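Local coordinates for water-soluble chlorophyll protein (PDB 5HPZ) that binds chlorophyll in a water-soluble tetramer of beta-trefoil subunits related to the Kunitz protease inhibitors, at residues 1-4 with 10-13; 18-23 with 28-33; 58-63 with 169-174; 99-104 with 119-124. All blocks are in the same frame, centred on the assembly; numbering follows the deposited sequence.

Contact 1. Residues 1-4 with 10-13; sequences REQV and NPVK
Val4 and Gln3 meet Val12 and Pro11 in the N-terminal loop of the beta-trefoil, ahead of strand 18-22. Neither segment is a regular strand. One backbone bond ties them, from Val12 N to Val4 O at 2.9 Å. The same oxygen has a CA-H...O contact from Pro11 CA at 3.3 Å. Around this bond the side chains form two separate pairs.

On one side the CB-CG edge of the Pro11 ring points into the face of the Gln3 amide. Pro11 CB and CG sit under the face of the amide, with NE2 3.6 Å from Pro11 CB and OE1 3.7 Å from Pro11 CG. Gln3 reaches this far because its chain is extended beyond CG (chi2 -176°). It also touches Tyr71 and Tyr73. An alanine here would probably leave the CB-CG edge of Pro11 without the amide that covers it.

The second pair is buried. Val4 and Val12 share nearly the same first torsion, yet they use different methyls. In Val4 the branch anti to the backbone N (CG1, chi1 170°) does the touching. In Val12 it is CG2, the branch beside its backbone N. The backbone of Ile72 hydrogen-bonds to both valines, which places the pair against another loop. Val4 CG1 and Val12 CG2 are 3.6 Å apart.

Contact 2. Residues 18-23 with 28-33; sequences YFIQPA and GGLVPA. With 68G (13'2-hydroxyl-Chlorophyll a), chain C.
The chlorophyll macrocycle has Val31, Pro32 and Ala33 of this beta-trefoil subunit on one face. Both methyls of Val31 rest on the pyrrole next to the carbonyl-bearing ring, with CG1 3.5 Å from C3D of the pigment. The Pro32 ring lies over the pyrrole of NC, and Ala33 CB sits near CHB. From the same face Pro32 O binds the magnesium at 2.5 Å, so a backbone oxygen is the axial ligand. Thr48 OG1 is also hydrogen-bonded to the pigment.

Behind this site, strand 30-33 is held to strand 18-22. Leu30 N donates to Ile20 O at 3.1 Å, approaching almost in line with the C=O bond (171°). The Leu30 methyls part: CD1 meets Ile20 CG2 at 3.9 Å, while CD2 lies by Pro22 CG. An alanine in place of Leu30 would probably open a gap between Ile20 and Pro22. Gly29 CA packs against Gln21 CG. A water joins the strands further along, accepting from Ile20 N at 2.9 Å and donating to Leu30 O at 3.0 Å.

Contact 3. Residues 58-63 with 169-174; sequences VSFGYE and VKFVKV
This is a buried aromatic pair between two strands of the beta-trefoil, Phe60 on strand 58-62 and Phe171 on strand 169-173. The strands are far apart in sequence and share no hydrogen bond here. Each is bonded to strand 18-22 instead, through Tyr18 with Val58 and through Gln21 with Lys170. The two rings therefore join the strands by side chains alone.

The pair is an offset edge-to-face stack, with the edge of Phe60 turned toward the face of Phe171. The centroids are 5.3 Å apart and the planes stand at 80°. Both phenylalanines have CG anti to the carbonyl carbon (chi1 -47° in Phe60), and both CB atoms point toward the opposite segment. That brings the rings together from the two sides. Ile78 of strand 78-82 packs on Phe60, and Val4 of the N-terminal loop packs on Phe171, so the stack lies among apolar neighbours. At the point of contact Phe60 CZ is 3.6 Å from Phe171 CE1 and 3.7 Å from Phe171 CD1.

Contact 4. Residues 99-104 with 119-124; sequences VDVSSS and APNSLF
A short 3-10 turn at residues 120-122 of the beta-trefoil docks on the end of strand 97-99 through Asn121 and Val99. Two hydrogen bonds pair these residues. Val99 N donates to Asn121 O at 3.0 Å. In return Asn121 ND2 donates to Val99 O, also at 3.0 Å and nearly straight (168°). The acceptor lies close to the amide plane of Asn121, so this N-H is well aimed. With CG placed between the backbone N and carbonyl carbon (chi1 80°), the Asn121 amide folds back to the strand end. Val101 CG1 packs on Asn121 CB at 3.9 Å.

The chain after Val99 makes an Asx turn, with Asp100 OD1 accepting from Ser102 N; the same oxygen also takes the Ser102 hydroxyl, at 2.7 Å on its syn lone pair. Ser102 OG then accepts from Ser104 N in an ST turn. Val99 packs on Thr139 of strand 135-139. Phe124, where the chain passes to strand 124-128, packs on Trp97 of strand 97-99 and Ile80 of strand 78-82.

How the contacts relate
Along the chain contact 1 closes first and contact 2 follows. Contact 3 joins strand 58-62 to the C-terminal strand 169-173, and contact 4 falls inside the loop it closes. Contacts 1, 2 and 3 adjoin one another. Contact 3 has its centre about 10 Å from the centres of the other two. Strands 18-22 and 169-173 are neighbours in one sheet, so contacts 2 and 3 share it. Tyr18 OH also bonds to Lys13 N of contact 1. Contact 4 lies across the chain's centre, about 19 Å from contact 3 between centres, and meets it where Leu123 packs on Glu63. The chlorophyll-binding residues of contact 2 are thus linked to the joined chain ends of the trefoil.

Contact 1. Residues 1-4 with 10-13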
loop_
_atom_site.group_PDB
_atom_site.type_symbol
_atom_site.label_atom_id
_atom_site.label_comp_id
_atom_site.label_asym_id
_atom_site.label_seq_id
_atom_site.Cartn_x
_atom_site.Cartn_y
_atom_site.Cartn_z
ATOM N N ARG A 1 -33.581 -15.568 -27.105
ATOM C CA ARG A 1 -32.868 -15.612 -25.818
ATOM C C ARG A 1 -32.913 -17.021 -25.208
ATOM O O ARG A 1 -33.904 -17.727 -25.317
ATOM C CB ARG A 1 -33.396 -14.493 -24.884
ATOM C CG ARG A 1 -34.474 -14.829 -23.866
ATOM C CD ARG A 1 -35.067 -13.542 -23.275
ATOM N NE ARG A 1 -35.679 -13.730 -21.952
ATOM N N GLU A 2 -31.828 -17.423 -24.571
ATOM C CA GLU A 2 -31.636 -18.786 -24.111
ATOM C C GLU A 2 -31.132 -18.786 -22.672
ATOM O O GLU A 2 -30.519 -17.824 -22.205
ATOM C CB GLU A 2 -30.623 -19.507 -25.017
ATOM N N GLN A 3 -31.392 -19.880 -21.967
ATOM C CA GLN A 3 -30.816 -20.067 -20.665
ATOM C C GLN A 3 -29.318 -19.990 -20.788
ATOM O O GLN A 3 -28.726 -20.720 -21.600
ATOM C CB GLN A 3 -31.193 -21.423 -20.103
ATOM C CG GLN A 3 -32.640 -21.527 -19.636
ATOM C CD GLN A 3 -32.837 -22.866 -19.013
ATOM O OE1 GLN A 3 -32.428 -23.870 -19.586
ATOM N NE2 GLN A 3 -33.376 -22.894 -17.798
ATOM N N VAL A 4 -28.708 -19.116 -19.989
ATOM C CA VAL A 4 -27.264 -19.091 -19.877
ATOM C C VAL A 4 -26.862 -20.296 -19.095
ATOM O O VAL A 4 -27.529 -20.611 -18.125
ATOM C CB VAL A 4 -26.770 -17.855 -19.071
ATOM C CG1 VAL A 4 -25.262 -18.007 -18.770
ATOM C CG2 VAL A 4 -27.130 -16.555 -19.813
ATOM N N ASN A 10 -25.084 -26.650 -16.562
ATOM C CA ASN A 10 -26.371 -26.424 -15.893
ATOM C C ASN A 10 -26.778 -24.944 -16.015
ATOM O O ASN A 10 -25.915 -24.068 -15.916
ATOM C CB ASN A 10 -26.301 -26.912 -14.426
ATOM C CG ASN A 10 -25.696 -28.322 -14.300
ATOM O OD1 ASN A 10 -24.608 -28.527 -13.738
ATOM N ND2 ASN A 10 -26.380 -29.287 -14.853
ATOM N N PRO A 11 -28.086 -24.654 -16.249
ATOM C CA PRO A 11 -28.471 -23.247 -16.354
ATOM C C PRO A 11 -28.082 -22.451 -15.128
ATOM O O PRO A 11 -27.992 -22.983 -14.026
ATOM C CB PRO A 11 -30.001 -23.266 -16.463
ATOM C CG PRO A 11 -30.395 -24.708 -16.570
ATOM C CD PRO A 11 -29.164 -25.553 -16.686
ATOM N N VAL A 12 -27.862 -21.163 -15.339
ATOM C CA VAL A 12 -27.403 -20.265 -14.288
ATOM C C VAL A 12 -28.635 -19.823 -13.472
ATOM O O VAL A 12 -29.653 -19.457 -14.039
ATOM C CB VAL A 12 -26.638 -19.063 -14.917
ATOM C CG1 VAL A 12 -26.434 -17.948 -13.900
ATOM C CG2 VAL A 12 -25.305 -19.531 -15.515
ATOM N N LYS A 13 -28.543 -19.919 -12.154
ATOM C CA LYS A 13 -29.658 -19.569 -11.263
ATOM C C LYS A 13 -29.502 -18.115 -10.770
ATOM O O LYS A 13 -28.429 -17.770 -10.321
ATOM C CB LYS A 13 -29.726 -20.565 -10.079
#

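Contact 2. Residues 18-23 with 28-33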
loop_
_atom_site.group_PDB
_atom_site.type_symbol
_atom_site.label_atom_id
_atom_site.label_comp_id
_atom_site.label_asym_id
_atom_site.label_seq_id
_atom_site.Cartn_x
_atom_site.Cartn_y
_atom_site.Cartn_z
ATOM N N TYR A 18 -21.609 -17.538 -8.729
ATOM C CA TYR A 18 -20.681 -17.927 -9.773
ATOM C C TYR A 18 -19.393 -17.101 -9.815
ATOM O O TYR A 18 -19.418 -15.888 -9.629
ATOM C CB TYR A 18 -21.371 -17.795 -11.104
ATOM C CG TYR A 18 -22.607 -18.637 -11.157
ATOM C CD1 TYR A 18 -23.825 -18.158 -10.634
ATOM C CD2 TYR A 18 -22.580 -19.897 -11.711
ATOM C CE1 TYR A 18 -24.974 -18.938 -10.642
ATOM C CE2 TYR A 18 -23.723 -20.691 -11.732
ATOM C CZ TYR A 18 -24.921 -20.206 -11.194
ATOM O OH TYR A 18 -26.075 -20.988 -11.207
ATOM N N PHE A 19 -18.273 -17.786 -10.041
ATOM C CA PHE A 19 -17.044 -17.138 -10.519
ATOM C C PHE A 19 -17.207 -16.790 -12.018
ATOM O O PHE A 19 -17.753 -17.589 -12.795
ATOM C CB PHE A 19 -15.862 -18.058 -10.431
ATOM C CG PHE A 19 -15.612 -18.635 -9.068
ATOM C CD1 PHE A 19 -15.254 -17.814 -8.000
ATOM C CD2 PHE A 19 -15.688 -20.014 -8.873
ATOM C CE1 PHE A 19 -14.980 -18.357 -6.750
ATOM C CE2 PHE A 19 -15.440 -20.564 -7.626
ATOM C CZ PHE A 19 -15.085 -19.734 -6.562
ATOM N N ILE A 20 -16.736 -15.614 -12.425
ATOM C CA ILE A 20 -16.577 -15.323 -13.846
ATOM C C ILE A 20 -15.118 -15.561 -14.284
ATOM O O ILE A 20 -14.186 -14.911 -13.801
ATOM C CB ILE A 20 -16.990 -13.902 -14.218
ATOM C CG1 ILE A 20 -18.470 -13.650 -13.864
ATOM C CG2 ILE A 20 -16.832 -13.724 -15.715
ATOM C CD1 ILE A 20 -18.912 -12.202 -13.958
ATOM N N GLN A 21 -14.926 -16.497 -15.200
ATOM C CA GLN A 21 -13.587 -16.904 -15.568
ATOM C C GLN A 21 -13.379 -16.734 -17.068
ATOM O O GLN A 21 -14.152 -17.262 -17.832
ATOM C CB GLN A 21 -13.363 -18.315 -15.112
ATOM C CG GLN A 21 -12.912 -18.304 -13.643
ATOM C CD GLN A 21 -12.877 -19.669 -13.035
ATOM O OE1 GLN A 21 -12.859 -20.670 -13.748
ATOM N NE2 GLN A 21 -12.880 -19.732 -11.731
ATOM N N PRO A 22 -12.382 -15.925 -17.469
ATOM C CA PRO A 22 -12.137 -15.681 -18.873
ATOM C C PRO A 22 -11.752 -16.942 -19.581
ATOM O O PRO A 22 -10.869 -17.629 -19.123
ATOM C CB PRO A 22 -10.967 -14.683 -18.870
ATOM C CG PRO A 22 -11.108 -13.974 -17.584
ATOM C CD PRO A 22 -11.552 -15.042 -16.630
ATOM N N ALA A 23 -12.427 -17.241 -20.677
ATOM C CA ALA A 23 -12.141 -18.455 -21.411
ATOM C C ALA A 23 -10.703 -18.454 -21.950
ATOM O O ALA A 23 -10.057 -17.412 -22.112
ATOM C CB ALA A 23 -13.141 -18.619 -22.534
ATOM N N GLY A 28 -6.545 -16.311 -13.643
ATOM C CA GLY A 28 -7.743 -16.803 -12.905
ATOM C C GLY A 28 -8.970 -15.998 -13.192
ATOM O O GLY A 28 -9.099 -15.432 -14.283
ATOM N N GLY A 29 -9.858 -15.913 -12.204
ATOM C CA GLY A 29 -11.132 -15.214 -12.347
ATOM C C GLY A 29 -11.014 -13.718 -12.177
ATOM O O GLY A 29 -9.933 -13.205 -11.941
ATOM N N LEU A 30 -12.152 -13.042 -12.296
ATOM C CA LEU A 30 -12.289 -11.622 -12.104
ATOM C C LEU A 30 -12.472 -11.279 -10.628
ATOM O O LEU A 30 -13.241 -11.965 -9.911
ATOM C CB LEU A 30 -13.512 -11.097 -12.871
ATOM C CG LEU A 30 -13.542 -11.352 -14.388
ATOM C CD1 LEU A 30 -14.661 -10.610 -15.042
ATOM C CD2 LEU A 30 -12.167 -11.026 -14.984
ATOM N N VAL A 31 -11.790 -10.215 -10.211
ATOM C CA VAL A 31 -11.687 -9.816 -8.813
ATOM C C VAL A 31 -11.715 -8.304 -8.774
ATOM O O VAL A 31 -11.318 -7.628 -9.761
ATOM C CB VAL A 31 -10.400 -10.321 -8.119
ATOM C CG1 VAL A 31 -10.392 -11.845 -8.130
ATOM C CG2 VAL A 31 -9.136 -9.676 -8.731
ATOM N N PRO A 32 -12.210 -7.752 -7.668
ATOM C CA PRO A 32 -12.003 -6.315 -7.448
ATOM C C PRO A 32 -10.532 -5.960 -7.296
ATOM O O PRO A 32 -9.762 -6.738 -6.695
ATOM C CB PRO A 32 -12.708 -6.047 -6.106
ATOM C CG PRO A 32 -13.544 -7.222 -5.862
ATOM C CD PRO A 32 -12.882 -8.372 -6.521
ATOM N N ALA A 33 -10.162 -4.764 -7.744
ATOM C CA ALA A 33 -8.834 -4.295 -7.511
ATOM C C ALA A 33 -8.804 -2.851 -7.714
ATOM O O ALA A 33 -9.541 -2.348 -8.545
ATOM C CB ALA A 33 -7.846 -4.959 -8.464
HETATM C C1 68G C . -1.639 -10.607 -8.450
HETATM C C2 68G C . -0.939 -10.863 -7.110
HETATM C C3 68G C . 0.196 -9.998 -6.778
HETATM C C4 68G C . 0.552 -9.012 -7.843
HETATM C C5 68G C . 1.063 -10.149 -5.526
HETATM C C6 68G C . 0.406 -9.604 -4.298
HETATM C C7 68G C . 0.009 -8.171 -4.408
HETATM C C8 68G C . -0.181 -7.711 -2.977
HETATM C C9 68G C . -1.392 -8.364 -2.267
HETATM C C10 68G C . -0.438 -6.227 -3.002
HETATM C C11 68G C . 0.801 -5.593 -2.521
HETATM C C12 68G C . 0.379 -4.134 -2.406
HETATM C C13 68G C . 1.493 -3.332 -3.077
HETATM C C14 68G C . 2.870 -3.629 -2.422
HETATM C C15 68G C . 1.098 -1.846 -2.952
HETATM C C16 68G C . 1.793 -1.009 -4.023
HETATM C C17 68G C . 1.245 0.383 -3.752
HETATM C C18 68G C . 1.932 1.273 -4.731
HETATM C C19 68G C . 1.050 2.470 -4.995
HETATM C C20 68G C . 3.207 1.776 -4.051
HETATM O O2A 68G C . -2.188 -9.252 -8.593
HETATM C CGA 68G C . -3.237 -9.373 -9.449
HETATM O O1A 68G C . -3.501 -10.383 -10.121
HETATM C CBA 68G C . -4.136 -8.189 -9.480
HETATM C CAA 68G C . -5.317 -8.518 -8.509
HETATM C C2A 68G C . -4.909 -8.507 -6.996
HETATM C C3A 68G C . -4.608 -7.119 -6.604
HETATM C CMA 68G C . -3.458 -7.226 -5.649
HETATM C C4A 68G C . -5.760 -6.614 -5.852
HETATM C CHB 68G C . -5.907 -5.397 -5.335
HETATM N NA 68G C . -6.574 -7.633 -5.694
HETATM C C1A 68G C . -6.102 -8.762 -6.241
HETATM C CHA 68G C . -6.749 -9.931 -6.101
HETATM C CBD 68G C . -6.369 -11.265 -6.480
HETATM C CGD 68G C . -5.082 -11.654 -5.920
HETATM O O1D 68G C . -4.186 -12.191 -6.612
HETATM O O2D 68G C . -4.882 -11.392 -4.610
HETATM C CED 68G C . -3.604 -11.782 -4.160
HETATM O O 68G C . -6.181 -11.451 -7.832
HETATM C CAD 68G C . -7.431 -12.109 -6.005
HETATM O OBD 68G C . -7.488 -13.357 -6.218
HETATM C C3D 68G C . -8.348 -11.330 -5.353
HETATM C C2D 68G C . -9.511 -11.205 -4.655
HETATM C CMD 68G C . -10.339 -12.243 -4.322
HETATM C C4D 68G C . -7.902 -10.076 -5.428
HETATM N ND 68G C . -8.692 -9.219 -4.804
HETATM C C1D 68G C . -9.727 -9.919 -4.306
HETATM C CHD 68G C . -10.774 -9.368 -3.578
HETATM C C4C 68G C . -10.983 -8.112 -3.139
HETATM N NC 68G C . -10.166 -7.069 -3.481
HETATM MG MG 68G C . -8.462 -7.227 -4.604
HETATM C C3C 68G C . -11.977 -7.565 -2.375
HETATM C CAC 68G C . -13.146 -8.291 -1.748
HETATM C CBC 68G C . -12.557 -8.883 -0.421
HETATM C C2C 68G C . -11.742 -6.242 -2.240
HETATM C CMC 68G C . -12.526 -5.395 -1.536
HETATM C C1C 68G C . -10.605 -5.922 -2.927
HETATM C CHC 68G C . -9.972 -4.747 -3.070
HETATM C C4B 68G C . -8.713 -4.486 -3.490
HETATM N NB 68G C . -8.028 -5.298 -4.307
HETATM C C1B 68G C . -6.823 -4.784 -4.546
HETATM C C2B 68G C . -6.746 -3.615 -3.848
HETATM C CMB 68G C . -5.667 -2.793 -3.825
HETATM C C3B 68G C . -7.931 -3.416 -3.248
HETATM C CAB 68G C . -8.376 -2.457 -2.417
HETATM C CBB 68G C . -7.887 -1.027 -2.316
HETATM O O HOH W 1 -15.540 -13.780 -10.494
#

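Contact 3. Residues 58-63 with 169-174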
loop_
_atom_site.group_PDB
_atom_site.type_symbol
_atom_site.label_atom_id
_atom_site.label_comp_id
_atom_site.label_asym_id
_atom_site.label_seq_id
_atom_site.Cartn_x
_atom_site.Cartn_y
_atom_site.Cartn_z
ATOM N N VAL A 58 -19.701 -13.692 -7.898
ATOM C CA VAL A 58 -20.777 -12.748 -8.183
ATOM C C VAL A 58 -22.115 -13.522 -8.236
ATOM O O VAL A 58 -22.134 -14.770 -8.261
ATOM C CB VAL A 58 -20.604 -12.086 -9.543
ATOM C CG1 VAL A 58 -19.282 -11.328 -9.644
ATOM C CG2 VAL A 58 -20.696 -13.121 -10.655
ATOM N N SER A 59 -23.205 -12.773 -8.282
ATOM C CA SER A 59 -24.493 -13.332 -8.606
ATOM C C SER A 59 -25.218 -12.351 -9.459
ATOM O O SER A 59 -24.950 -11.148 -9.400
ATOM C CB SER A 59 -25.286 -13.653 -7.326
ATOM O OG SER A 59 -25.457 -12.475 -6.567
ATOM N N PHE A 60 -26.135 -12.865 -10.276
ATOM C CA PHE A 60 -26.889 -12.066 -11.237
ATOM C C PHE A 60 -28.367 -11.946 -10.792
ATOM O O PHE A 60 -28.992 -12.932 -10.333
ATOM C CB PHE A 60 -26.853 -12.789 -12.572
ATOM C CG PHE A 60 -25.477 -13.266 -12.963
ATOM C CD1 PHE A 60 -24.522 -12.366 -13.390
ATOM C CD2 PHE A 60 -25.127 -14.582 -12.846
ATOM C CE1 PHE A 60 -23.249 -12.799 -13.743
ATOM C CE2 PHE A 60 -23.869 -15.018 -13.226
ATOM C CZ PHE A 60 -22.925 -14.114 -13.673
ATOM N N GLY A 61 -28.918 -10.758 -10.932
ATOM C CA GLY A 61 -30.345 -10.527 -10.635
ATOM C C GLY A 61 -30.949 -9.653 -11.722
ATOM O O GLY A 61 -30.310 -8.725 -12.208
ATOM N N TYR A 62 -32.197 -9.933 -12.079
ATOM C CA TYR A 62 -32.869 -9.179 -13.122
ATOM C C TYR A 62 -33.181 -7.804 -12.660
ATOM O O TYR A 62 -33.497 -7.586 -11.508
ATOM C CB TYR A 62 -34.170 -9.844 -13.559
ATOM C CG TYR A 62 -33.968 -11.130 -14.332
ATOM C CD1 TYR A 62 -33.455 -11.120 -15.640
ATOM C CD2 TYR A 62 -34.305 -12.374 -13.756
ATOM C CE1 TYR A 62 -33.282 -12.311 -16.344
ATOM C CE2 TYR A 62 -34.122 -13.564 -14.443
ATOM C CZ TYR A 62 -33.616 -13.540 -15.743
ATOM O OH TYR A 62 -33.452 -14.767 -16.418
ATOM N N GLU A 63 -33.105 -6.876 -13.592
ATOM C CA GLU A 63 -33.471 -5.518 -13.351
ATOM C C GLU A 63 -33.688 -4.973 -14.744
ATOM O O GLU A 63 -32.775 -5.086 -15.592
ATOM C CB GLU A 63 -32.351 -4.751 -12.634
ATOM C CG GLU A 63 -32.526 -3.228 -12.665
ATOM C CD GLU A 63 -33.758 -2.768 -11.929
ATOM O OE1 GLU A 63 -34.089 -3.377 -10.862
ATOM O OE2 GLU A 63 -34.377 -1.801 -12.431
ATOM N N VAL A 169 -15.944 -15.151 -21.562
ATOM C CA VAL A 169 -16.004 -15.759 -20.228
ATOM C C VAL A 169 -16.849 -16.993 -20.154
ATOM O O VAL A 169 -17.708 -17.220 -20.963
ATOM C CB VAL A 169 -16.602 -14.754 -19.164
ATOM C CG1 VAL A 169 -15.777 -13.486 -19.157
ATOM C CG2 VAL A 169 -18.075 -14.393 -19.477
ATOM N N LYS A 170 -16.645 -17.715 -19.077
ATOM C CA LYS A 170 -17.562 -18.747 -18.697
ATOM C C LYS A 170 -17.882 -18.551 -17.193
ATOM O O LYS A 170 -17.160 -17.802 -16.471
ATOM C CB LYS A 170 -16.968 -20.096 -19.038
ATOM C CG LYS A 170 -15.651 -20.381 -18.346
ATOM C CD LYS A 170 -15.047 -21.683 -18.868
ATOM C CE LYS A 170 -14.377 -22.479 -17.746
ATOM N NZ LYS A 170 -13.501 -21.694 -16.829
ATOM N N PHE A 171 -18.985 -19.160 -16.760
ATOM C CA PHE A 171 -19.518 -18.981 -15.424
ATOM C C PHE A 171 -19.358 -20.274 -14.676
ATOM O O PHE A 171 -19.821 -21.345 -15.118
ATOM C CB PHE A 171 -20.977 -18.606 -15.515
ATOM C CG PHE A 171 -21.225 -17.362 -16.325
ATOM C CD1 PHE A 171 -20.803 -16.117 -15.884
ATOM C CD2 PHE A 171 -21.868 -17.429 -17.550
ATOM C CE1 PHE A 171 -21.018 -14.976 -16.652
ATOM C CE2 PHE A 171 -22.106 -16.291 -18.319
ATOM C CZ PHE A 171 -21.661 -15.068 -17.874
ATOM N N VAL A 172 -18.692 -20.191 -13.548
ATOM C CA VAL A 172 -18.299 -21.393 -12.853
ATOM C C VAL A 172 -18.993 -21.355 -11.513
ATOM O O VAL A 172 -18.703 -20.465 -10.676
ATOM C CB VAL A 172 -16.796 -21.430 -12.694
ATOM C CG1 VAL A 172 -16.369 -22.619 -11.841
ATOM C CG2 VAL A 172 -16.166 -21.472 -14.076
ATOM N N LYS A 173 -19.911 -22.300 -11.331
ATOM C CA LYS A 173 -20.744 -22.373 -10.136
ATOM C C LYS A 173 -19.889 -22.502 -8.913
ATOM O O LYS A 173 -18.943 -23.305 -8.891
ATOM C CB LYS A 173 -21.641 -23.614 -10.216
ATOM C CG LYS A 173 -22.457 -23.897 -8.962
ATOM C CD LYS A 173 -23.831 -23.278 -9.052
ATOM C CE LYS A 173 -24.723 -23.639 -7.864
ATOM N NZ LYS A 173 -25.884 -22.716 -7.934
ATOM N N VAL A 174 -20.201 -21.714 -7.892
ATOM C CA VAL A 174 -19.474 -21.807 -6.650
ATOM C C VAL A 174 -20.017 -23.020 -5.897
ATOM O O VAL A 174 -21.212 -23.081 -5.605
ATOM C CB VAL A 174 -19.601 -20.504 -5.831
ATOM C CG1 VAL A 174 -19.039 -20.686 -4.450
ATOM C CG2 VAL A 174 -18.880 -19.347 -6.528
#

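Contact 4. Residues 99-104 with 119-124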
loop_
_atom_site.group_PDB
_atom_site.type_symbol
_atom_site.label_atom_id
_atom_site.label_comp_id
_atom_site.label_asym_id
_atom_site.label_seq_id
_atom_site.Cartn_x
_atom_site.Cartn_y
_atom_site.Cartn_z
ATOM N N VAL A 99 -20.600 0.882 -15.161
ATOM C CA VAL A 99 -19.675 1.487 -16.087
ATOM C C VAL A 99 -19.345 2.845 -15.537
ATOM O O VAL A 99 -20.254 3.575 -15.196
ATOM C CB VAL A 99 -20.312 1.710 -17.477
ATOM C CG1 VAL A 99 -19.437 2.578 -18.365
ATOM C CG2 VAL A 99 -20.583 0.386 -18.155
ATOM N N ASP A 100 -18.060 3.206 -15.458
ATOM C CA ASP A 100 -17.632 4.526 -14.928
ATOM C C ASP A 100 -18.350 5.617 -15.765
ATOM O O ASP A 100 -18.133 5.686 -16.958
ATOM C CB ASP A 100 -16.103 4.650 -15.035
ATOM C CG ASP A 100 -15.524 5.952 -14.462
ATOM O OD1 ASP A 100 -16.208 6.755 -13.767
ATOM O OD2 ASP A 100 -14.318 6.155 -14.741
ATOM N N VAL A 101 -19.211 6.435 -15.141
ATOM C CA VAL A 101 -19.755 7.626 -15.822
ATOM C C VAL A 101 -19.354 8.939 -15.136
ATOM O O VAL A 101 -19.964 9.968 -15.358
ATOM C CB VAL A 101 -21.281 7.536 -15.997
ATOM C CG1 VAL A 101 -21.654 6.311 -16.835
ATOM C CG2 VAL A 101 -21.974 7.536 -14.625
ATOM N N SER A 102 -18.285 8.904 -14.359
ATOM C CA SER A 102 -17.783 10.071 -13.677
ATOM C C SER A 102 -17.190 11.050 -14.657
ATOM O O SER A 102 -16.924 10.716 -15.813
ATOM C CB SER A 102 -16.718 9.661 -12.644
ATOM O OG SER A 102 -15.494 9.343 -13.291
ATOM N N SER A 103 -16.929 12.267 -14.186
ATOM C CA SER A 103 -16.325 13.286 -15.045
ATOM C C SER A 103 -14.889 12.926 -15.475
ATOM O O SER A 103 -14.359 13.537 -16.366
ATOM C CB SER A 103 -16.340 14.652 -14.354
ATOM O OG SER A 103 -15.746 14.519 -13.086
ATOM N N SER A 104 -14.255 11.931 -14.871
ATOM C CA SER A 104 -12.919 11.551 -15.309
ATOM C C SER A 104 -12.938 10.263 -16.098
ATOM O O SER A 104 -11.896 9.737 -16.388
ATOM C CB SER A 104 -11.967 11.424 -14.102
ATOM O OG SER A 104 -12.521 10.577 -13.109
ATOM N N ALA A 119 -29.969 2.509 -11.884
ATOM C CA ALA A 119 -29.281 3.383 -12.846
ATOM C C ALA A 119 -28.840 2.620 -14.126
ATOM O O ALA A 119 -28.446 1.460 -14.055
ATOM C CB ALA A 119 -28.084 4.079 -12.189
ATOM N N PRO A 120 -28.898 3.284 -15.294
ATOM C CA PRO A 120 -28.662 2.657 -16.600
ATOM C C PRO A 120 -27.251 2.077 -16.785
ATOM O O PRO A 120 -27.076 1.128 -17.575
ATOM C CB PRO A 120 -28.836 3.818 -17.576
ATOM C CG PRO A 120 -29.570 4.856 -16.820
ATOM C CD PRO A 120 -29.061 4.736 -15.432
ATOM N N ASN A 121 -26.269 2.675 -16.085
ATOM C CA ASN A 121 -24.871 2.227 -16.123
ATOM C C ASN A 121 -24.612 0.931 -15.312
ATOM O O ASN A 121 -23.534 0.359 -15.376
ATOM C CB ASN A 121 -23.968 3.386 -15.656
ATOM C CG ASN A 121 -23.923 3.525 -14.128
ATOM O OD1 ASN A 121 -24.936 3.427 -13.442
ATOM N ND2 ASN A 121 -22.737 3.741 -13.592
ATOM N N SER A 122 -25.584 0.457 -14.534
ATOM C CA SER A 122 -25.398 -0.772 -13.825
ATOM C C SER A 122 -25.985 -1.944 -14.536
ATOM O O SER A 122 -25.978 -3.042 -13.964
ATOM C CB SER A 122 -26.022 -0.666 -12.440
ATOM O OG SER A 122 -25.454 0.421 -11.731
ATOM N N LEU A 123 -26.531 -1.736 -15.732
ATOM C CA LEU A 123 -27.260 -2.820 -16.437
ATOM C C LEU A 123 -26.381 -3.538 -17.501
ATOM O O LEU A 123 -25.779 -2.890 -18.354
ATOM C CB LEU A 123 -28.476 -2.258 -17.173
ATOM C CG LEU A 123 -29.588 -1.576 -16.377
ATOM C CD1 LEU A 123 -30.806 -1.349 -17.272
ATOM C CD2 LEU A 123 -29.963 -2.388 -15.169
ATOM N N PHE A 124 -26.340 -4.864 -17.411
ATOM C CA PHE A 124 -25.587 -5.688 -18.284
ATOM C C PHE A 124 -26.493 -6.666 -18.953
ATOM O O PHE A 124 -27.551 -6.963 -18.424
ATOM C CB PHE A 124 -24.538 -6.452 -17.480
ATOM C CG PHE A 124 -23.508 -5.555 -16.891
ATOM C CD1 PHE A 124 -23.827 -4.761 -15.778
ATOM C CD2 PHE A 124 -22.228 -5.469 -17.447
ATOM C CE1 PHE A 124 -22.889 -3.882 -15.240
ATOM C CE2 PHE A 124 -21.297 -4.565 -16.937
ATOM C CZ PHE A 124 -21.623 -3.780 -15.830
#